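Local coordinates for protein periplasmic beta-glucosidase (Pseudomonas aeruginosa, PDB 6R5T) that probably hydrolyses terminal, non-reducing beta-D-glucosyl residues with release of beta-D-glucose, as a periplasmic glycoside hydrolase of family 3, at residues S615-S627 against A639-T653. The protein carries 1 engineered substitution. Residues are numbered along the deposited sequence; the frame is centred on the assembly and turned at random.
Sequences SYTEFSLSPLRLS and ARVTLSNSGKRAGAT
Thr653 CG2 sits over one face of the Phe619 ring, 3.6 Å from its centroid and only 9° off the normal, which identifies a CH-pi contact; the rim atom CZ of Phe619 reaches Gly651 O at 3.5 Å, near the ring plane. CB of Phe619 meets Leu643 CD1 at 4.0 Å, so the side chain spans from strand 639-645 to strand 651-653. At the end of strand 639-645, where the turn begins, the amide of Asn645 is held at both ends. Its OD1 accepts from Thr617 OG1 (2.7 Å) and, in the carbonyl plane, from Gly647 N, the latter closing an Asx turn; ND2 donates almost straight to Arg649 O (174°) and also bonds Leu681 O. These bonds fix which way the amide is flipped. Thr617 OG1 reaches it by lying anti to the backbone N (chi1 -161°). Ser620, on the face opposite Phe619, meets the loop residue Ser646, their OG atoms 3.0 Å apart, and either could be the donor. Paired backbone bonds join Ser620 to Ser644 and Arg625 to Arg640, but the register slips by one residue between them. There Ser622 OG replaces a main-chain acceptor, taking the N-H of Thr642 at 2.8 Å. CD2 of Leu621 crosses to CD1 of Leu643 (3.8 Å), both on Phe619's face, and also touches CG2 of Val641; Leu643 also touches Val679 and Leu681 of strand 672-681. Strand 619-626 is the outer strand of the antiparallel sheet 619-626/636-645/686-694, and Phe619 reaches strand 651-660 of the other sheet: beta-sandwich packing, consistent with the fibronectin type III-like domain.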
loop_
_atom_site.group_PDB
_atom_site.type_symbol
_atom_site.label_atom_id
_atom_site.label_comp_id
_atom_site.label_asym_id
_atom_site.label_seq_id
_atom_site.Cartn_x
_atom_site.Cartn_y
_atom_site.Cartn_z
ATOM N N SER A 615 2.979 -29.893 -12.719
ATOM C CA SER A 615 2.575 -31.308 -12.623
ATOM C C SER A 615 3.753 -32.169 -13.050
ATOM O O SER A 615 4.581 -31.689 -13.803
ATOM C CB SER A 615 1.363 -31.559 -13.512
ATOM O OG SER A 615 0.919 -32.916 -13.543
ATOM N N TYR A 616 3.680 -33.452 -12.716
ATOM C CA TYR A 616 4.598 -34.456 -13.277
ATOM C C TYR A 616 4.138 -34.900 -14.666
ATOM O O TYR A 616 4.854 -35.696 -15.334
ATOM C CB TYR A 616 4.688 -35.659 -12.348
ATOM C CG TYR A 616 5.240 -35.397 -10.968
ATOM C CD1 TYR A 616 6.097 -34.343 -10.687
ATOM C CD2 TYR A 616 4.945 -36.252 -9.937
ATOM C CE1 TYR A 616 6.624 -34.146 -9.421
ATOM C CE2 TYR A 616 5.428 -36.056 -8.661
ATOM C CZ TYR A 616 6.307 -35.016 -8.395
ATOM O OH TYR A 616 6.783 -34.814 -7.137
ATOM N N THR A 617 2.967 -34.485 -15.112
ATOM C CA THR A 617 2.530 -34.709 -16.508
ATOM C C THR A 617 2.336 -33.377 -17.207
ATOM O O THR A 617 2.564 -32.322 -16.619
ATOM C CB THR A 617 1.287 -35.601 -16.500
ATOM O OG1 THR A 617 1.165 -36.162 -17.796
ATOM C CG2 THR A 617 0.020 -34.855 -16.130
ATOM N N GLU A 618 1.955 -33.439 -18.456
ATOM C CA GLU A 618 1.682 -32.226 -19.266
ATOM C C GLU A 618 0.220 -32.264 -19.688
ATOM O O GLU A 618 -0.354 -33.358 -19.867
ATOM C CB GLU A 618 2.585 -32.126 -20.501
ATOM C CG GLU A 618 3.960 -31.552 -20.188
ATOM C CD GLU A 618 4.055 -30.106 -19.704
ATOM O OE1 GLU A 618 3.055 -29.344 -19.754
ATOM O OE2 GLU A 618 5.138 -29.748 -19.232
ATOM N N PHE A 619 -0.360 -31.094 -19.805
ATOM C CA PHE A 619 -1.761 -30.947 -20.214
ATOM C C PHE A 619 -1.844 -30.058 -21.450
ATOM O O PHE A 619 -0.956 -29.188 -21.711
ATOM C CB PHE A 619 -2.599 -30.384 -19.067
ATOM C CG PHE A 619 -2.659 -31.268 -17.844
ATOM C CD1 PHE A 619 -3.619 -32.268 -17.728
ATOM C CD2 PHE A 619 -1.763 -31.087 -16.800
ATOM C CE1 PHE A 619 -3.672 -33.066 -16.586
ATOM C CE2 PHE A 619 -1.828 -31.870 -15.666
ATOM C CZ PHE A 619 -2.768 -32.892 -15.580
ATOM N N SER A 620 -2.871 -30.322 -22.233
ATOM C CA SER A 620 -3.189 -29.570 -23.473
ATOM C C SER A 620 -4.632 -29.103 -23.403
ATOM O O SER A 620 -5.486 -29.806 -22.838
ATOM C CB SER A 620 -2.956 -30.390 -24.708
ATOM O OG SER A 620 -1.612 -30.881 -24.753
ATOM N N LEU A 621 -4.903 -27.889 -23.870
ATOM C CA LEU A 621 -6.284 -27.369 -24.028
ATOM C C LEU A 621 -6.527 -27.161 -25.516
ATOM O O LEU A 621 -5.637 -26.657 -26.221
ATOM C CB LEU A 621 -6.505 -26.046 -23.289
ATOM C CG LEU A 621 -6.574 -26.118 -21.768
ATOM C CD1 LEU A 621 -6.475 -24.764 -21.118
ATOM C CD2 LEU A 621 -7.867 -26.764 -21.355
ATOM N N SER A 622 -7.691 -27.587 -25.982
ATOM C CA SER A 622 -8.152 -27.308 -27.350
ATOM C C SER A 622 -8.534 -25.836 -27.405
ATOM O O SER A 622 -8.618 -25.153 -26.380
ATOM C CB SER A 622 -9.300 -28.204 -27.703
ATOM O OG SER A 622 -10.481 -27.863 -26.983
ATOM N N PRO A 623 -8.816 -25.303 -28.610
ATOM C CA PRO A 623 -9.184 -23.898 -28.729
ATOM C C PRO A 623 -10.480 -23.629 -27.980
ATOM O O PRO A 623 -11.398 -24.456 -27.981
ATOM C CB PRO A 623 -9.384 -23.720 -30.242
ATOM C CG PRO A 623 -8.577 -24.821 -30.844
ATOM C CD PRO A 623 -8.759 -25.994 -29.918
ATOM N N LEU A 624 -10.547 -22.452 -27.366
ATOM C CA LEU A 624 -11.762 -22.034 -26.675
ATOM C C LEU A 624 -12.856 -21.722 -27.701
ATOM O O LEU A 624 -12.562 -21.030 -28.684
ATOM C CB LEU A 624 -11.432 -20.774 -25.880
ATOM C CG LEU A 624 -12.615 -20.112 -25.196
ATOM C CD1 LEU A 624 -13.283 -20.995 -24.173
ATOM C CD2 LEU A 624 -12.175 -18.802 -24.579
ATOM N N ARG A 625 -14.042 -22.227 -27.444
ATOM C CA ARG A 625 -15.214 -21.957 -28.310
ATOM C C ARG A 625 -16.378 -21.469 -27.449
ATOM O O ARG A 625 -16.721 -22.109 -26.448
ATOM C CB ARG A 625 -15.515 -23.228 -29.113
ATOM C CG ARG A 625 -14.389 -23.627 -30.075
ATOM C CD ARG A 625 -14.221 -22.677 -31.267
ATOM N NE ARG A 625 -13.176 -23.012 -32.256
ATOM C CZ ARG A 625 -12.002 -22.365 -32.411
ATOM N NH1 ARG A 625 -11.672 -21.348 -31.623
ATOM N NH2 ARG A 625 -11.143 -22.749 -33.351
ATOM N N LEU A 626 -17.032 -20.381 -27.868
ATOM C CA LEU A 626 -18.240 -19.879 -27.197
ATOM C C LEU A 626 -19.472 -20.326 -27.998
ATOM O O LEU A 626 -19.372 -20.391 -29.237
ATOM C CB LEU A 626 -18.186 -18.355 -27.118
ATOM C CG LEU A 626 -16.952 -17.766 -26.459
ATOM C CD1 LEU A 626 -17.081 -16.243 -26.370
ATOM C CD2 LEU A 626 -16.752 -18.370 -25.077
ATOM N N SER A 627 -20.574 -20.557 -27.308
ATOM C CA SER A 627 -21.831 -21.081 -27.900
ATOM C C SER A 627 -22.464 -20.008 -28.802
ATOM O O SER A 627 -23.211 -20.381 -29.704
ATOM C CB SER A 627 -22.793 -21.541 -26.861
ATOM O OG SER A 627 -23.091 -20.515 -25.973
ATOM N N ALA A 639 -18.976 -21.633 -22.629
ATOM C CA ALA A 639 -17.573 -21.587 -23.072
ATOM C C ALA A 639 -17.064 -23.011 -22.968
ATOM O O ALA A 639 -17.116 -23.594 -21.848
ATOM C CB ALA A 639 -16.807 -20.636 -22.208
ATOM N N ARG A 640 -16.651 -23.568 -24.102
ATOM C CA ARG A 640 -16.212 -24.966 -24.128
ATOM C C ARG A 640 -14.750 -25.084 -24.491
ATOM O O ARG A 640 -14.254 -24.430 -25.437
ATOM C CB ARG A 640 -17.033 -25.781 -25.126
ATOM C CG ARG A 640 -18.459 -26.014 -24.671
ATOM C CD ARG A 640 -19.207 -26.952 -25.616
ATOM N NE ARG A 640 -20.607 -26.967 -25.203
ATOM C CZ ARG A 640 -21.334 -28.055 -24.971
ATOM N NH1 ARG A 640 -20.839 -29.266 -25.183
ATOM N NH2 ARG A 640 -22.587 -27.924 -24.569
ATOM N N VAL A 641 -14.091 -25.996 -23.787
ATOM C CA VAL A 641 -12.704 -26.350 -24.095
ATOM C C VAL A 641 -12.520 -27.826 -23.739
ATOM O O VAL A 641 -13.172 -28.289 -22.790
ATOM C CB VAL A 641 -11.764 -25.412 -23.333
ATOM C CG1 VAL A 641 -11.782 -25.679 -21.825
ATOM C CG2 VAL A 641 -10.402 -25.413 -23.922
ATOM N N THR A 642 -11.666 -28.507 -24.477
ATOM C CA THR A 642 -11.293 -29.897 -24.140
ATOM C C THR A 642 -9.926 -29.871 -23.478
ATOM O O THR A 642 -8.958 -29.388 -24.107
ATOM C CB THR A 642 -11.350 -30.832 -25.350
ATOM O OG1 THR A 642 -12.717 -30.753 -25.768
ATOM C CG2 THR A 642 -11.012 -32.268 -25.005
ATOM N N LEU A 643 -9.846 -30.487 -22.305
ATOM C CA LEU A 643 -8.572 -30.703 -21.589
ATOM C C LEU A 643 -8.075 -32.114 -21.870
ATOM O O LEU A 643 -8.884 -33.056 -21.706
ATOM C CB LEU A 643 -8.811 -30.506 -20.102
ATOM C CG LEU A 643 -7.618 -30.799 -19.202
ATOM C CD1 LEU A 643 -6.528 -29.750 -19.344
ATOM C CD2 LEU A 643 -8.059 -30.936 -17.751
ATOM N N SER A 644 -6.796 -32.260 -22.166
ATOM C CA SER A 644 -6.154 -33.583 -22.389
ATOM C C SER A 644 -4.909 -33.730 -21.520
ATOM O O SER A 644 -4.173 -32.744 -21.324
ATOM C CB SER A 644 -5.784 -33.760 -23.850
ATOM O OG SER A 644 -6.898 -33.496 -24.667
ATOM N N ASN A 645 -4.664 -34.922 -21.023
ATOM C CA ASN A 645 -3.397 -35.265 -20.375
ATOM C C ASN A 645 -2.495 -35.782 -21.487
ATOM O O ASN A 645 -2.750 -36.886 -22.028
ATOM C CB ASN A 645 -3.626 -36.290 -19.267
ATOM C CG ASN A 645 -2.388 -36.662 -18.496
ATOM O OD1 ASN A 645 -1.273 -36.482 -18.992
ATOM N ND2 ASN A 645 -2.558 -37.228 -17.312
ATOM N N SER A 646 -1.518 -34.975 -21.864
ATOM C CA SER A 646 -0.640 -35.296 -23.008
ATOM C C SER A 646 0.717 -35.829 -22.529
ATOM O O SER A 646 1.650 -35.910 -23.366
ATOM C CB SER A 646 -0.522 -34.073 -23.901
ATOM O OG SER A 646 -0.075 -32.961 -23.166
ATOM N N GLY A 647 0.854 -36.201 -21.252
ATOM C CA GLY A 647 2.075 -36.771 -20.669
ATOM C C GLY A 647 1.931 -38.243 -20.286
ATOM O O GLY A 647 0.999 -38.919 -20.756
ATOM N N LYS A 648 2.743 -38.720 -19.362
ATOM C CA LYS A 648 2.852 -40.157 -19.066
ATOM C C LYS A 648 2.357 -40.541 -17.672
ATOM O O LYS A 648 2.358 -41.738 -17.348
ATOM C CB LYS A 648 4.321 -40.566 -19.223
ATOM C CG LYS A 648 4.941 -40.238 -20.579
ATOM C CD LYS A 648 6.442 -40.010 -20.497
ATOM C CE LYS A 648 7.084 -39.970 -21.869
ATOM N NZ LYS A 648 8.522 -39.658 -21.759
ATOM N N ARG A 649 1.910 -39.589 -16.842
ATOM C CA ARG A 649 1.424 -39.920 -15.494
ATOM C C ARG A 649 0.031 -39.341 -15.354
ATOM O O ARG A 649 -0.236 -38.279 -15.883
ATOM C CB ARG A 649 2.325 -39.345 -14.398
ATOM C CG ARG A 649 3.738 -39.908 -14.444
ATOM C CD ARG A 649 4.609 -39.156 -13.484
ATOM N NE ARG A 649 5.919 -39.724 -13.439
ATOM C CZ ARG A 649 6.286 -40.714 -12.623
ATOM N NH1 ARG A 649 5.440 -41.203 -11.714
ATOM N NH2 ARG A 649 7.526 -41.173 -12.710
ATOM N N ALA A 650 -0.813 -40.064 -14.627
ATOM C CA ALA A 650 -2.117 -39.543 -14.234
ATOM C C ALA A 650 -1.898 -38.287 -13.393
ATOM O O ALA A 650 -0.943 -38.208 -12.647
ATOM C CB ALA A 650 -2.880 -40.583 -13.464
ATOM N N GLY A 651 -2.808 -37.342 -13.495
ATOM C CA GLY A 651 -2.752 -36.179 -12.597
ATOM C C GLY A 651 -3.908 -35.252 -12.842
ATOM O O GLY A 651 -4.573 -35.317 -13.899
ATOM N N ALA A 652 -4.065 -34.325 -11.909
ATOM C CA ALA A 652 -5.089 -33.289 -12.026
ATOM C C ALA A 652 -4.432 -31.941 -12.351
ATOM O O ALA A 652 -3.246 -31.706 -12.030
ATOM C CB ALA A 652 -5.898 -33.231 -10.757
ATOM N N THR A 653 -5.252 -31.108 -12.968
ATOM C CA THR A 653 -4.959 -29.673 -13.137
ATOM C C THR A 653 -6.270 -28.916 -12.984
ATOM O O THR A 653 -7.334 -29.516 -12.703
ATOM C CB THR A 653 -4.260 -29.386 -14.465
ATOM O OG1 THR A 653 -3.859 -28.007 -14.469
ATOM C CG2 THR A 653 -5.150 -29.605 -15.660
HETATM O O HOH W 1 -0.987 -33.242 -11.649
HETATM O O HOH W 2 7.198 -37.509 -14.770
HETATM O O HOH W 3 4.703 -37.444 -17.521
#